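Local coordinates for thioredoxin domain-containing protein (Aeropyrum pernix, PDB 3HA9), which is of unknown function but has a thioredoxin-like fold with a redox-type cysteine pair, consistent with an antioxidant or oxidoreductase role, at residues P94-T97 with P98-R102. Numbering follows the deposited sequence.
Sequences PPDT and PEMFR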
loop_
_atom_site.group_PDB
_atom_site.type_symbol
_atom_site.label_atom_id
_atom_site.label_comp_id
_atom_site.label_asym_id
_atom_site.label_seq_id
_atom_site.Cartn_x
_atom_site.Cartn_y
_atom_site.Cartn_z
ATOM N N PRO A 94 -9.052 -2.171 -18.883
ATOM C CA PRO A 94 -8.288 -0.960 -19.144
ATOM C C PRO A 94 -7.869 -0.364 -17.808
ATOM O O PRO A 94 -8.328 -0.846 -16.758
ATOM C CB PRO A 94 -9.300 -0.029 -19.833
ATOM C CG PRO A 94 -10.473 -0.865 -20.172
ATOM C CD PRO A 94 -10.479 -2.012 -19.221
ATOM N N PRO A 95 -7.007 0.659 -17.839
ATOM C CA PRO A 95 -6.640 1.332 -16.598
ATOM C C PRO A 95 -7.844 1.871 -15.841
ATOM O O PRO A 95 -8.834 2.315 -16.438
ATOM C CB PRO A 95 -5.787 2.513 -17.062
ATOM C CG PRO A 95 -5.318 2.150 -18.420
ATOM C CD PRO A 95 -6.389 1.295 -19.015
ATOM N N ASP A 96 -7.755 1.828 -14.520
ATOM C CA ASP A 96 -8.728 2.484 -13.662
ATOM C C ASP A 96 -8.593 3.993 -13.817
ATOM O O ASP A 96 -7.487 4.534 -13.806
ATOM C CB ASP A 96 -8.422 2.183 -12.194
ATOM C CG ASP A 96 -8.935 0.830 -11.718
ATOM O OD1 ASP A 96 -9.598 0.078 -12.478
ATOM O OD2 ASP A 96 -8.659 0.531 -10.519
ATOM N N THR A 97 -9.723 4.673 -13.917
ATOM C CA THR A 97 -9.722 6.131 -13.863
ATOM C C THR A 97 -9.711 6.535 -12.387
ATOM O O THR A 97 -10.144 5.755 -11.530
ATOM C CB THR A 97 -10.983 6.702 -14.534
ATOM O OG1 THR A 97 -12.139 6.262 -13.805
ATOM C CG2 THR A 97 -11.096 6.208 -15.980
ATOM N N PRO A 98 -9.212 7.743 -12.073
ATOM C CA PRO A 98 -9.322 8.240 -10.698
ATOM C C PRO A 98 -10.769 8.188 -10.194
ATOM O O PRO A 98 -10.994 7.888 -9.022
ATOM C CB PRO A 98 -8.830 9.682 -10.806
ATOM C CG PRO A 98 -7.827 9.612 -11.928
ATOM C CD PRO A 98 -8.366 8.624 -12.909
ATOM N N GLU A 99 -11.738 8.466 -11.070
ATOM C CA GLU A 99 -13.159 8.395 -10.692
ATOM C C GLU A 99 -13.569 6.996 -10.208
ATOM O O GLU A 99 -14.278 6.862 -9.218
ATOM C CB GLU A 99 -14.060 8.846 -11.864
ATOM C CG GLU A 99 -15.566 8.659 -11.615
ATOM C CD GLU A 99 -16.469 8.969 -12.825
ATOM O OE1 GLU A 99 -15.970 9.349 -13.921
ATOM O OE2 GLU A 99 -17.710 8.851 -12.672
ATOM N N MET A 100 -13.152 5.968 -10.933
ATOM C CA MET A 100 -13.461 4.581 -10.562
ATOM C C MET A 100 -12.849 4.218 -9.223
ATOM O O MET A 100 -13.479 3.519 -8.421
ATOM C CB MET A 100 -12.933 3.626 -11.632
ATOM C CG MET A 100 -13.722 3.682 -12.932
ATOM S SD MET A 100 -12.960 2.755 -14.313
ATOM C CE MET A 100 -12.828 1.139 -13.513
ATOM N N PHE A 101 -11.610 4.669 -9.007
ATOM C CA PHE A 101 -10.878 4.406 -7.776
ATOM C C PHE A 101 -11.613 5.069 -6.614
ATOM O O PHE A 101 -11.893 4.418 -5.605
ATOM C CB PHE A 101 -9.446 4.942 -7.940
ATOM C CG PHE A 101 -8.536 4.766 -6.726
ATOM C CD1 PHE A 101 -8.742 3.779 -5.767
ATOM C CD2 PHE A 101 -7.415 5.572 -6.621
ATOM C CE1 PHE A 101 -7.851 3.633 -4.658
ATOM C CE2 PHE A 101 -6.517 5.456 -5.540
ATOM C CZ PHE A 101 -6.727 4.474 -4.561
ATOM N N ARG A 102 -11.969 6.347 -6.782
ATOM C CA ARG A 102 -12.730 7.080 -5.757
ATOM C C ARG A 102 -14.049 6.426 -5.426
ATOM O O ARG A 102 -14.411 6.322 -4.247
ATOM C CB ARG A 102 -12.983 8.523 -6.200
ATOM C CG ARG A 102 -11.746 9.389 -6.142
ATOM C CD ARG A 102 -12.071 10.839 -6.531
ATOM N NE ARG A 102 -10.881 11.643 -6.838
ATOM C CZ ARG A 102 -10.062 12.187 -5.939
ATOM N NH1 ARG A 102 -10.261 12.021 -4.637
ATOM N NH2 ARG A 102 -9.039 12.928 -6.342
HETATM O O HOH W 1 -14.504 6.762 -15.117
#
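A chi1 of 63° sets OG1 of Thr-97 between its own backbone N and carbonyl carbon, facing the first turn of helix 98-108, while Met-100 sends its chain back across the threonine at about a right angle. Thr-97 OG1 accepts from Met-100 N at 3.1 Å, with an N-H...O angle of 159°, and Met-100 CG lies snugly 3.2 Å from the same OG1. The carbonyl of Thr-97 starts the helical bonding: its O takes the N-H of Phe-101 at 3.1 Å. A water hydrogen-bonded to Thr-97 OG1 at 2.8 Å donates to Glu-99 OE1, so the cap hydroxyl is tied to an exposed carboxylate of the first turn as well. The bend of Met-100 at chi3 (56°) turns its methyl toward the preceding loop, where CE comes within 3.6 Å of Asp-96 OD1. The other carboxylate oxygen of that buried aspartate, OD2, accepts from the backbone N of Ala-47 and lies close to the carboxylate of Asp-75. Phe-101 leads away from the loop into the interior, against Ala-73 of strand 69-75 and Met-115 and Met-117 of strand 114-117. Pro-98, which has no N-H to offer, follows the cap directly as the first helical residue. This is a threonine N-cap followed by proline at N1, here opening a helix that packs on the central sheet of a thioredoxin-like fold, with Asp-96 near, though not touching, the Cys-49/Cys-52 disulfide.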